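Local coordinates for protein SdbC (Legionella pneumophila subsp. pneumophila, PDB 4KSN) that is probably a Legionella effector of unknown biochemical function, represented here by its C-terminal domain, a small antiparallel sheet that associates with further copies of itself, at residues Asp13-Lys18 and Leu64-Val69. The protein carries 1 engineered substitution. Sequence-based numbering, arbitrary orientation.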
loop_
_atom_site.group_PDB
_atom_site.type_symbol
_atom_site.label_atom_id
_atom_site.label_comp_id
_atom_site.label_asym_id
_atom_site.label_seq_id
_atom_site.Cartn_x
_atom_site.Cartn_y
_atom_site.Cartn_z
ATOM N N ASP A 13 7.810 8.882 -1.895
ATOM C CA ASP A 13 7.939 10.006 -2.805
ATOM C C ASP A 13 7.510 11.235 -2.025
ATOM O O ASP A 13 6.641 11.142 -1.144
ATOM C CB ASP A 13 6.999 9.902 -3.968
ATOM C CG ASP A 13 7.212 8.636 -4.761
ATOM O OD1 ASP A 13 8.375 8.313 -5.026
ATOM O OD2 ASP A 13 6.195 8.006 -5.098
ATOM N N LEU A 14 8.062 12.366 -2.417
ATOM C CA LEU A 14 7.653 13.682 -1.919
ATOM C C LEU A 14 7.541 14.569 -3.135
ATOM O O LEU A 14 8.030 14.179 -4.234
ATOM C CB LEU A 14 8.765 14.194 -1.007
ATOM C CG LEU A 14 8.910 13.500 0.326
ATOM C CD1 LEU A 14 10.069 14.103 1.062
ATOM C CD2 LEU A 14 7.615 13.579 1.122
ATOM N N TYR A 15 6.829 15.685 -3.013
ATOM C CA TYR A 15 6.592 16.533 -4.149
ATOM C C TYR A 15 6.891 17.985 -3.738
ATOM O O TYR A 15 6.455 18.426 -2.677
ATOM C CB TYR A 15 5.140 16.385 -4.626
ATOM C CG TYR A 15 4.853 15.060 -5.177
ATOM C CD1 TYR A 15 4.455 13.984 -4.344
ATOM C CD2 TYR A 15 5.093 14.791 -6.504
ATOM C CE1 TYR A 15 4.296 12.750 -4.838
ATOM C CE2 TYR A 15 4.932 13.512 -6.999
ATOM C CZ TYR A 15 4.500 12.526 -6.180
ATOM O OH TYR A 15 4.321 11.282 -6.664
ATOM N N LEU A 16 7.604 18.697 -4.596
ATOM C CA LEU A 16 7.806 20.118 -4.479
ATOM C C LEU A 16 6.791 20.792 -5.365
ATOM O O LEU A 16 6.774 20.551 -6.586
ATOM C CB LEU A 16 9.214 20.444 -4.953
ATOM C CG LEU A 16 9.699 21.869 -4.809
ATOM C CD1 LEU A 16 9.730 22.357 -3.357
ATOM C CD2 LEU A 16 11.095 21.949 -5.397
ATOM N N LEU A 17 5.917 21.557 -4.738
ATOM C CA LEU A 17 4.771 22.114 -5.363
ATOM C C LEU A 17 4.953 23.631 -5.298
ATOM O O LEU A 17 5.188 24.185 -4.245
ATOM C CB LEU A 17 3.465 21.752 -4.658
ATOM C CG LEU A 17 2.890 20.325 -4.755
ATOM C CD1 LEU A 17 1.429 20.402 -4.288
ATOM C CD2 LEU A 17 3.030 19.613 -6.132
ATOM N N LYS A 18 4.712 24.282 -6.440
ATOM C CA LYS A 18 4.877 25.725 -6.506
ATOM C C LYS A 18 3.757 26.252 -7.360
ATOM O O LYS A 18 3.388 25.651 -8.302
ATOM C CB LYS A 18 6.287 26.117 -7.023
ATOM C CG LYS A 18 7.415 25.789 -6.118
ATOM C CD LYS A 18 8.774 26.008 -6.780
ATOM C CE LYS A 18 9.943 25.773 -5.852
ATOM N NZ LYS A 18 10.071 26.764 -4.720
ATOM N N LEU A 64 4.875 20.815 -10.255
ATOM C CA LEU A 64 5.136 19.691 -9.365
ATOM C C LEU A 64 6.415 19.041 -9.829
ATOM O O LEU A 64 6.573 18.767 -11.027
ATOM C CB LEU A 64 3.972 18.744 -9.534
ATOM C CG LEU A 64 4.021 17.350 -8.908
ATOM C CD1 LEU A 64 2.585 16.933 -8.721
ATOM C CD2 LEU A 64 4.776 16.313 -9.739
ATOM N N ARG A 65 7.349 18.833 -8.919
ATOM C CA ARG A 65 8.503 18.030 -9.172
ATOM C C ARG A 65 8.560 16.923 -8.091
ATOM O O ARG A 65 8.316 17.194 -6.940
ATOM C CB ARG A 65 9.785 18.859 -9.069
ATOM C CG ARG A 65 9.936 19.913 -10.204
ATOM C CD ARG A 65 10.032 19.227 -11.579
ATOM N NE ARG A 65 10.947 18.061 -11.617
ATOM C CZ ARG A 65 12.247 18.116 -11.930
ATOM N NH1 ARG A 65 12.974 17.028 -11.934
ATOM N NH2 ARG A 65 12.844 19.286 -12.250
ATOM N N GLN A 66 8.863 15.725 -8.506
ATOM C CA GLN A 66 8.874 14.571 -7.622
ATOM C C GLN A 66 10.265 14.316 -7.097
ATOM O O GLN A 66 11.272 14.330 -7.844
ATOM C CB GLN A 66 8.356 13.349 -8.372
ATOM C CG GLN A 66 8.145 12.130 -7.480
ATOM C CD GLN A 66 7.552 10.954 -8.227
ATOM O OE1 GLN A 66 6.867 11.131 -9.220
ATOM N NE2 GLN A 66 7.791 9.765 -7.743
ATOM N N LEU A 67 10.333 14.026 -5.798
ATOM C CA LEU A 67 11.550 13.583 -5.165
ATOM C C LEU A 67 11.355 12.192 -4.632
ATOM O O LEU A 67 10.242 11.763 -4.322
ATOM C CB LEU A 67 11.882 14.502 -3.974
ATOM C CG LEU A 67 11.860 15.994 -4.217
ATOM C CD1 LEU A 67 12.223 16.706 -2.936
ATOM C CD2 LEU A 67 12.789 16.420 -5.347
ATOM N N ILE A 68 12.428 11.495 -4.494
ATOM C CA ILE A 68 12.333 10.205 -3.970
ATOM C C ILE A 68 13.199 10.109 -2.700
ATOM O O ILE A 68 14.239 10.761 -2.567
ATOM C CB ILE A 68 12.664 9.137 -5.009
ATOM C CG1 ILE A 68 14.092 9.224 -5.447
ATOM C CG2 ILE A 68 11.686 9.168 -6.204
ATOM C CD1 ILE A 68 14.663 7.876 -5.826
ATOM N N VAL A 69 12.705 9.295 -1.756
ATOM C CA VAL A 69 13.341 9.076 -0.474
ATOM C C VAL A 69 13.727 7.606 -0.488
ATOM O O VAL A 69 12.882 6.711 -0.756
ATOM C CB VAL A 69 12.397 9.392 0.721
ATOM C CG1 VAL A 69 13.140 9.199 2.029
ATOM C CG2 VAL A 69 11.803 10.799 0.624
HETATM O O HOH W 1 3.949 10.056 -9.490
#
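Tyr15 and Gln66 face each other across a non-hydrogen-bonded pair and illustrate how such a site in a beta ladder, with no backbone bonds between the two residues, is filled by side chains. The two run alongside each other in the same direction: Gln66, with CG anti to the backbone N (chi1 -172°) and an extended chain beyond, lays CG against CE2 of Tyr15 at 3.5 Å. Ring and amide planes stand 47° apart, and one water joins their polar ends, donating to Gln66 OE1 and bonded also to Tyr15 OH. In contrast to this water-linked end, packing is tight toward Leu64 and Leu17. Leu64 CD2 meets the edge of the Tyr15 ring, 3.6 Å from CD2, while Leu17 CD2 lies 3.6 Å from Leu64 CB, and Pro56 adds cover to both Tyr15 and Leu64. The ladder itself joins the central strand 10-20 of a three-stranded antiparallel sheet to strand 62-71, an edge within the chain that pairs with a strand of a second subunit and so continues the sheet. Leu14 and Leu67 exchange two backbone bonds, the one from Leu67 N to Leu14 O measuring 2.8 Å; Leu16 and Arg65 repeat the pattern, the bond from Leu16 N to Arg65 O (2.9 Å) running nearly along the C=O axis. The face carrying Leu14, Leu16, Arg65 and Leu67 is looser between these strands: Leu14 and Leu67 come no closer through their side chains than CB to CB, 4.3 Å, although Leu14 CD1, crossing Val69 at a slant, reaches its CG2 at 3.8 Å. Arg65, exposed, turns its guanidinium end away from strand 10-20, and Leu16 packs on Leu34 of a third subunit.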